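Local coordinates for protein rubber oxygenase (Streptomyces sp., PDB 5O1L) that cleaves the poly(cis-1,4-isoprene) chains of rubber oxidatively at their double bonds, adding dioxygen with the help of one non-covalently bound b-type heme, at residues V260-A265 and E273-T278; T230-A235 and N283-Q288. All coordinates share one frame; numbering follows the deposited sequence.

Contact 1: residues V260-A265 and E273-T278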
ATOM      1  N   VAL A 260     -13.303   0.666  -1.538  1.00  9.63           N
ATOM      2  CA  VAL A 260     -12.297  -0.370  -1.885  1.00  9.91           C
ATOM      3  C   VAL A 260     -11.235  -0.463  -0.828  1.00  9.98           C
ATOM      4  O   VAL A 260     -10.849  -1.585  -0.419  1.00  9.61           O
ATOM      5  CB  VAL A 260     -11.703  -0.088  -3.265  1.00 10.84           C
ATOM      6  CG1 VAL A 260     -10.514  -0.985  -3.559  1.00 10.90           C
ATOM      7  CG2 VAL A 260     -12.690  -0.171  -4.377  1.00 11.37           C
ATOM      8  N   TRP A 261     -10.680   0.636  -0.386  1.00  9.34           N
ATOM      9  CA  TRP A 261      -9.640   0.667   0.630  1.00  9.53           C
ATOM     10  C   TRP A 261     -10.125   0.259   1.987  1.00  9.62           C
ATOM     11  O   TRP A 261      -9.402  -0.373   2.756  1.00 10.09           O
ATOM     12  CB  TRP A 261      -8.859   1.990   0.594  1.00 10.22           C
ATOM     13  CG  TRP A 261      -7.939   2.037  -0.546  1.00 10.49           C
ATOM     14  CD1 TRP A 261      -8.137   2.455  -1.818  1.00 12.43           C
ATOM     15  CD2 TRP A 261      -6.600   1.469  -0.506  1.00 11.21           C
ATOM     16  NE1 TRP A 261      -6.994   2.191  -2.573  1.00 12.48           N
ATOM     17  CE2 TRP A 261      -6.046   1.648  -1.775  1.00 11.52           C
ATOM     18  CE3 TRP A 261      -5.863   0.891   0.477  1.00 12.91           C
ATOM     19  CZ2 TRP A 261      -4.741   1.224  -2.083  1.00 12.21           C
ATOM     20  CZ3 TRP A 261      -4.572   0.518   0.216  1.00 13.19           C
ATOM     21  CH2 TRP A 261      -4.046   0.649  -1.083  1.00 13.12           C
ATOM     22  N   GLN A 262     -11.371   0.528   2.340  1.00  8.93           N
ATOM     23  CA  GLN A 262     -11.924   0.088   3.614  1.00  9.35           C
ATOM     24  C   GLN A 262     -12.064  -1.448   3.621  1.00  9.21           C
ATOM     25  O   GLN A 262     -11.638  -2.086   4.577  1.00  9.97           O
ATOM     26  CB  GLN A 262     -13.292   0.741   3.865  1.00  9.53           C
ATOM     27  CG  GLN A 262     -13.323   2.244   4.142  1.00  9.68           C
ATOM     28  CD  GLN A 262     -14.702   2.808   4.052  1.00 10.27           C
ATOM     29  OE1 GLN A 262     -15.539   2.402   3.238  1.00 10.88           O
ATOM     30  NE2 GLN A 262     -14.931   3.781   4.942  1.00 10.41           N
ATOM     31  N   VAL A 263     -12.670  -2.006   2.570  1.00  9.84           N
ATOM     32  CA  VAL A 263     -12.849  -3.422   2.518  1.00 10.01           C
ATOM     33  C   VAL A 263     -11.477  -4.077   2.499  1.00 10.00           C
ATOM     34  O   VAL A 263     -11.254  -5.066   3.185  1.00 10.57           O
ATOM     35  CB  VAL A 263     -13.656  -3.800   1.299  1.00 10.88           C
ATOM     36  CG1 VAL A 263     -13.587  -5.317   1.008  1.00 12.14           C
ATOM     37  CG2 VAL A 263     -15.106  -3.314   1.409  1.00 11.46           C
ATOM     38  N   SER A 264     -10.531  -3.484   1.764  1.00  9.87           N
ATOM     39  CA  SER A 264      -9.204  -4.123   1.693  1.00 10.29           C
ATOM     40  C   SER A 264      -8.515  -4.115   3.033  1.00 10.86           C
ATOM     41  O   SER A 264      -7.866  -5.100   3.395  1.00 12.19           O
ATOM     42  CB  SER A 264      -8.367  -3.440   0.656  1.00 11.11           C
ATOM     43  OG  SER A 264      -8.928  -3.560  -0.655  1.00 11.99           O
ATOM     44  N   ALA A 265      -8.607  -3.066   3.815  1.00 10.75           N
ATOM     45  CA  ALA A 265      -8.059  -3.021   5.177  1.00 11.40           C
ATOM     46  C   ALA A 265      -8.665  -4.126   6.003  1.00 11.23           C
ATOM     47  O   ALA A 265      -7.943  -4.843   6.710  1.00 11.89           O
ATOM     48  CB  ALA A 265      -8.339  -1.684   5.809  1.00 11.27           C
ATOM     49  N   GLU A 273     -12.885  -1.420  13.950  1.00 14.41           N
ATOM     50  CA  GLU A 273     -12.813  -0.313  14.884  1.00 14.54           C
ATOM     51  C   GLU A 273     -11.671   0.674  14.606  1.00 13.63           C
ATOM     52  O   GLU A 273     -11.669   1.742  15.204  1.00 13.74           O
ATOM     53  CB  GLU A 273     -12.570  -0.859  16.325  1.00 18.51           C
ATOM     54  CG  GLU A 273     -13.718  -1.660  16.833  1.00 23.15           C
ATOM     55  CD  GLU A 273     -13.473  -2.344  18.175  1.00 31.24           C
ATOM     56  OE1 GLU A 273     -12.394  -2.145  18.824  1.00 35.76           O
ATOM     57  OE2 GLU A 273     -14.419  -3.089  18.566  1.00 36.18           O
ATOM     58  N   TYR A 274     -10.780   0.333  13.678  1.00 12.59           N
ATOM     59  CA  TYR A 274      -9.658   1.198  13.300  1.00 11.94           C
ATOM     60  C   TYR A 274      -9.709   1.705  11.872  1.00 12.44           C
ATOM     61  O   TYR A 274      -8.838   2.457  11.435  1.00 14.30           O
ATOM     62  CB  TYR A 274      -8.277   0.514  13.574  1.00 12.06           C
ATOM     63  CG  TYR A 274      -8.177   0.017  15.009  1.00 13.29           C
ATOM     64  CD1 TYR A 274      -8.441   0.802  16.082  1.00 14.69           C
ATOM     65  CD2 TYR A 274      -7.871  -1.295  15.222  1.00 14.66           C
ATOM     66  CE1 TYR A 274      -8.310   0.336  17.363  1.00 14.65           C
ATOM     67  CE2 TYR A 274      -7.766  -1.809  16.497  1.00 15.74           C
ATOM     68  CZ  TYR A 274      -7.991  -0.952  17.543  1.00 14.59           C
ATOM     69  OH  TYR A 274      -7.882  -1.451  18.870  1.00 16.29           O
ATOM     70  N   ILE A 275     -10.662   1.262  11.093  1.00 11.00           N
ATOM     71  CA  ILE A 275     -10.766   1.701   9.675  1.00 10.41           C
ATOM     72  C   ILE A 275     -11.630   2.948   9.608  1.00 10.50           C
ATOM     73  O   ILE A 275     -12.748   2.930  10.115  1.00 10.92           O
ATOM     74  CB  ILE A 275     -11.425   0.574   8.813  1.00 10.83           C
ATOM     75  CG1 ILE A 275     -10.680  -0.766   8.950  1.00 10.98           C
ATOM     76  CG2 ILE A 275     -11.556   1.032   7.382  1.00 10.91           C
ATOM     77  CD1 ILE A 275     -11.381  -1.909   8.299  1.00 11.79           C
ATOM     78  N   PRO A 276     -11.149   4.045   9.048  1.00 12.17           N
ATOM     79  CA  PRO A 276     -11.981   5.252   9.006  1.00 12.00           C
ATOM     80  C   PRO A 276     -13.220   5.084   8.216  1.00 11.89           C
ATOM     81  O   PRO A 276     -13.199   4.483   7.148  1.00 12.16           O
ATOM     82  CB  PRO A 276     -11.100   6.356   8.384  1.00 13.70           C
ATOM     83  CG  PRO A 276      -9.879   5.658   7.961  1.00 17.66           C
ATOM     84  CD  PRO A 276      -9.853   4.227   8.409  1.00 13.92           C
ATOM     85  N   ALA A 277     -14.344   5.626   8.707  1.00 11.54           N
ATOM     86  CA  ALA A 277     -15.622   5.460   8.014  1.00 12.02           C
ATOM     87  C   ALA A 277     -15.870   6.421   6.844  1.00 10.88           C
ATOM     88  O   ALA A 277     -16.625   6.100   5.938  1.00 12.29           O
ATOM     89  CB  ALA A 277     -16.843   5.614   8.967  1.00 12.80           C
ATOM     90  N   THR A 278     -15.164   7.546   6.872  1.00 10.83           N
ATOM     91  CA  THR A 278     -15.341   8.636   5.943  1.00 11.44           C
ATOM     92  C   THR A 278     -14.032   9.268   5.549  1.00 12.11           C
ATOM     93  O   THR A 278     -13.038   9.107   6.241  1.00 12.56           O
ATOM     94  CB  THR A 278     -16.215   9.760   6.605  1.00 13.31           C
ATOM     95  OG1 THR A 278     -15.508  10.314   7.723  1.00 14.73           O
ATOM     96  CG2 THR A 278     -17.561   9.250   6.996  1.00 13.64           C
TER

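Contact 2: residues T230-A235 and N283-Q288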
ATOM      1  N   THR A 230       0.507   2.957   7.082  1.00 12.78           N
ATOM      2  CA  THR A 230       0.807   2.563   5.727  1.00 12.63           C
ATOM      3  C   THR A 230      -0.449   2.793   4.824  1.00 11.32           C
ATOM      4  O   THR A 230      -0.370   3.300   3.683  1.00 11.31           O
ATOM      5  CB  THR A 230       1.407   1.161   5.688  1.00 14.41           C
ATOM      6  OG1 THR A 230       2.714   1.305   6.272  1.00 16.75           O
ATOM      7  CG2 THR A 230       1.501   0.705   4.271  1.00 13.23           C
ATOM      8  N   TRP A 231      -1.629   2.426   5.346  1.00 10.79           N
ATOM      9  CA  TRP A 231      -2.857   2.668   4.589  1.00 10.26           C
ATOM     10  C   TRP A 231      -3.023   4.174   4.210  1.00 10.67           C
ATOM     11  O   TRP A 231      -3.398   4.508   3.086  1.00 11.36           O
ATOM     12  CB  TRP A 231      -4.029   2.207   5.470  1.00 10.68           C
ATOM     13  CG  TRP A 231      -5.371   2.156   4.847  1.00 10.20           C
ATOM     14  CD1 TRP A 231      -5.999   1.042   4.342  1.00 10.82           C
ATOM     15  CD2 TRP A 231      -6.357   3.181   4.760  1.00 10.09           C
ATOM     16  NE1 TRP A 231      -7.283   1.325   3.935  1.00 11.02           N
ATOM     17  CE2 TRP A 231      -7.521   2.656   4.156  1.00 10.36           C
ATOM     18  CE3 TRP A 231      -6.383   4.529   5.077  1.00 11.41           C
ATOM     19  CZ2 TRP A 231      -8.679   3.391   3.998  1.00 10.32           C
ATOM     20  CZ3 TRP A 231      -7.530   5.263   4.887  1.00 11.41           C
ATOM     21  CH2 TRP A 231      -8.644   4.725   4.316  1.00 11.44           C
ATOM     22  N   HIS A 232      -2.695   5.073   5.148  1.00 10.96           N
ATOM     23  CA  HIS A 232      -2.783   6.505   4.878  1.00 11.16           C
ATOM     24  C   HIS A 232      -1.776   6.955   3.835  1.00 10.71           C
ATOM     25  O   HIS A 232      -2.065   7.883   3.087  1.00 11.32           O
ATOM     26  CB  HIS A 232      -2.637   7.277   6.150  1.00 11.61           C
ATOM     27  CG  HIS A 232      -3.892   7.247   6.952  1.00 11.16           C
ATOM     28  ND1 HIS A 232      -5.097   7.709   6.521  1.00 11.90           N
ATOM     29  CD2 HIS A 232      -4.118   6.745   8.201  1.00 11.37           C
ATOM     30  CE1 HIS A 232      -6.003   7.509   7.470  1.00 12.09           C
ATOM     31  NE2 HIS A 232      -5.420   6.952   8.505  1.00 11.17           N
ATOM     32  N   SER A 233      -0.645   6.268   3.749  1.00 11.48           N
ATOM     33  CA  SER A 233       0.394   6.559   2.726  1.00 11.66           C
ATOM     34  C   SER A 233      -0.046   6.109   1.350  1.00 11.76           C
ATOM     35  O   SER A 233       0.553   6.577   0.382  1.00 13.78           O
ATOM     36  CB  SER A 233       1.717   5.928   3.093  1.00 12.30           C
ATOM     37  OG  SER A 233       1.802   4.577   2.754  1.00 14.15           O
ATOM     38  N   LEU A 234      -1.095   5.329   1.281  1.00 12.00           N
ATOM     39  CA  LEU A 234      -1.688   4.802   0.069  1.00 11.28           C
ATOM     40  C   LEU A 234      -2.978   5.487  -0.207  1.00 11.72           C
ATOM     41  O   LEU A 234      -2.965   6.519  -0.881  1.00 13.12           O
ATOM     42  CB  LEU A 234      -1.880   3.264   0.214  1.00 12.54           C
ATOM     43  CG  LEU A 234      -0.552   2.523   0.204  1.00 12.43           C
ATOM     44  CD1 LEU A 234      -0.679   1.130   0.823  1.00 13.40           C
ATOM     45  CD2 LEU A 234      -0.059   2.404  -1.229  1.00 13.61           C
ATOM     46  N   ALA A 235      -4.094   5.050   0.318  1.00 10.78           N
ATOM     47  CA  ALA A 235      -5.427   5.610   0.013  1.00 11.32           C
ATOM     48  C   ALA A 235      -5.532   7.130   0.209  1.00 10.40           C
ATOM     49  O   ALA A 235      -5.909   7.856  -0.682  1.00 10.50           O
ATOM     50  CB  ALA A 235      -6.460   4.931   0.842  1.00 12.08           C
ATOM     51  N   ASN A 283      -8.772  11.846   6.476  1.00 13.02           N
ATOM     52  CA  ASN A 283      -7.895  12.953   6.205  1.00 13.89           C
ATOM     53  C   ASN A 283      -7.362  13.550   7.527  1.00 15.39           C
ATOM     54  O   ASN A 283      -6.188  13.827   7.640  1.00 16.44           O
ATOM     55  CB  ASN A 283      -8.617  14.028   5.398  1.00 14.81           C
ATOM     56  CG  ASN A 283      -8.872  13.627   3.955  1.00 15.84           C
ATOM     57  OD1 ASN A 283      -8.133  12.834   3.438  1.00 18.59           O
ATOM     58  ND2 ASN A 283      -9.868  14.154   3.347  1.00 15.95           N
ATOM     59  N   ALA A 284      -8.267  13.593   8.507  1.00 14.88           N
ATOM     60  CA  ALA A 284      -7.803  14.112   9.806  1.00 16.56           C
ATOM     61  C   ALA A 284      -6.831  13.177  10.496  1.00 15.85           C
ATOM     62  O   ALA A 284      -5.828  13.614  11.042  1.00 16.81           O
ATOM     63  CB  ALA A 284      -9.008  14.352  10.667  1.00 16.17           C
ATOM     64  N   GLN A 285      -7.081  11.883  10.395  1.00 14.28           N
ATOM     65  CA  GLN A 285      -6.193  10.892  10.970  1.00 13.63           C
ATOM     66  C   GLN A 285      -4.799  10.885  10.343  1.00 15.04           C
ATOM     67  O   GLN A 285      -3.804  10.818  11.040  1.00 15.47           O
ATOM     68  CB  GLN A 285      -6.807   9.537  10.991  1.00 13.67           C
ATOM     69  CG  GLN A 285      -5.974   8.460  11.632  1.00 14.08           C
ATOM     70  CD  GLN A 285      -6.721   7.203  11.750  1.00 15.35           C
ATOM     71  OE1 GLN A 285      -6.785   6.378  10.844  1.00 14.77           O
ATOM     72  NE2 GLN A 285      -7.470   7.071  12.848  1.00 16.68           N
ATOM     73  N   SER A 286      -4.723  10.944   9.019  1.00 13.44           N
ATOM     74  CA  SER A 286      -3.435  10.974   8.334  1.00 14.08           C
ATOM     75  C   SER A 286      -2.543  12.106   8.855  1.00 16.29           C
ATOM     76  O   SER A 286      -1.357  11.884   9.058  1.00 17.69           O
ATOM     77  CB  SER A 286      -3.711  11.098   6.871  1.00 15.17           C
ATOM     78  OG  SER A 286      -2.419  11.084   6.188  1.00 15.73           O
ATOM     79  N   LYS A 287      -3.151  13.270   9.099  1.00 17.56           N
ATOM     80  CA  LYS A 287      -2.354  14.400   9.589  1.00 21.11           C
ATOM     81  C   LYS A 287      -1.732  14.107  10.931  1.00 23.08           C
ATOM     82  O   LYS A 287      -0.644  14.602  11.192  1.00 24.90           O
ATOM     83  CB  LYS A 287      -3.225  15.646   9.673  1.00 23.22           C
ATOM     84  CG  LYS A 287      -3.519  16.215   8.340  1.00 27.96           C
ATOM     85  CD  LYS A 287      -4.476  17.434   8.443  1.00 33.22           C
ATOM     86  CE  LYS A 287      -4.764  18.032   7.063  1.00 36.16           C
ATOM     87  NZ  LYS A 287      -5.680  17.197   6.204  1.00 40.35           N
ATOM     88  N   GLN A 288      -2.391  13.310  11.765  1.00 21.56           N
ATOM     89  CA  GLN A 288      -1.906  13.016  13.092  1.00 22.78           C
ATOM     90  C   GLN A 288      -1.015  11.801  13.153  1.00 21.43           C
ATOM     91  O   GLN A 288      -0.126  11.705  13.992  1.00 25.67           O
ATOM     92  CB  GLN A 288      -3.068  12.768  14.011  1.00 25.22           C
ATOM     93  CG  GLN A 288      -2.791  13.137  15.443  1.00 28.69           C
ATOM     94  CD  GLN A 288      -4.057  12.948  16.235  1.00 28.34           C
ATOM     95  OE1 GLN A 288      -4.992  13.754  16.193  1.00 36.62           O
ATOM     96  NE2 GLN A 288      -4.099  11.885  16.921  1.00 23.38           N
TER
HETATM   97  O   HOH W   1      -2.010  10.721   3.548  1.00 14.68           O

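Contact 1: residues V260-A265 and E273-T278
Gln262 and Ala265, on one side of helix 251-267, meet Ile275, Pro276 and Ala277 of the loop that leads on to helix 279-289, a buried helix-to-loop contact within the all-helical, globin-like heme domain of this oxygenase. Its apolar half is the side chain of Ile275, which crosses that of Gln262 obliquely. The two branches of Ile275 divide the work: CG2 packs against Gln262 CG at 3.9 Å, while CD1 lies 3.9 Å from the methyl CB of Ala265 and rests near the backbone oxygen of Gln262. The loop is also held to the N-terminal part of the chain by backbone hydrogen bonds of Ile275 with Val42 and of Ala277 with Ala40. Pro276 meanwhile packs on Met228 of helix 224-244. The heme is not far off, with the side chain of Ala265 about 7 Å from it.

The polar half belongs to the Gln262 amide. Gln262 CG stands anti to the carbonyl carbon (chi1 -69°) and the chain runs out extended, which carries NE2 up to the loop backbone; OE1 has a weak bond with His259 ND1. Two consecutive carbonyls receive NE2: Ala277 O takes a weak, bent bond at 3.0 Å, whereas Pro276 O accepts in its own carbonyl plane, on a lone pair, at 2.9 Å from NE2 with an N-H...O angle of 164°.

Contact 2: residues T230-A235 and N283-Q288
The imidazole of His232 reaches from helix 224-244 across to Gln285 and Ser286 of helix 279-289, and nearly everything in this contact is arranged round that ring. Its CG is anti to the carbonyl carbon (chi1 -77°), which sends the ring outward to the facing helix. There NE2 donates to Gln285 OE1 at 2.8 Å. The bond is almost straight, 175° at the hydrogen; it lies in the imidazole plane and lands on a lone pair in the plane of the acceptor carbonyl. Gln285 comes to it with CG anti to its backbone N and an extended chain, and its amide stands nearly upright to the ring, the planes 85° apart. The other end of that amide, NE2, is bonded to Thr35 OG1.

This is a helix-helix contact in the buried part of the heme domain, the two helices coming together at His232 and Ser286, whose CA atoms are 5.7 Å apart. The backbone N of Ser286 sits over the centre of one imidazole face, 3.9 Å above its plane, and Ser286 CB packs 3.7 Å from ND1. Trp231 CE3 comes to the opposite face, off toward the rim, so the ring has a neighbour on each face, while ND1 is bonded to Thr236 OG1 one turn on. With both nitrogens bonded, the ring has little room to turn. With an alanine in place of His232, Gln285 OE1 and Thr236 OG1 would probably lose their partner on the ring, and a gap is likely to open between Trp231 and Ser286. At the backbone of His232 a water bridges the helices, donating to His232 O at 2.9 Å and hydrogen-bonded to Ser286 OG at 2.7 Å.

How the contacts relate
Both contacts are buried; in contact 2 all three touching residues are, while contact 1 reaches toward the surface at Ala277. Both lie near the heme: Thr230 of 230-235 touches it, but the touching side chains stand back, Ala265 by about 7 Å and His232 by about 9 Å. Three consecutive helices are involved, and the loop of contact 1 runs directly into helix 279-289 of contact 2. Contact 1 pairs aliphatic packing with an amide gripping backbone carbonyls; contact 2 relies on a side-chain-to-side-chain bond and a bridging water. Helices 224-244 and 251-267 join them: Trp231 NE1 is probably hydrogen-bonded to Trp261 O at 3.0 Å, and the two indoles meet edge-to-face.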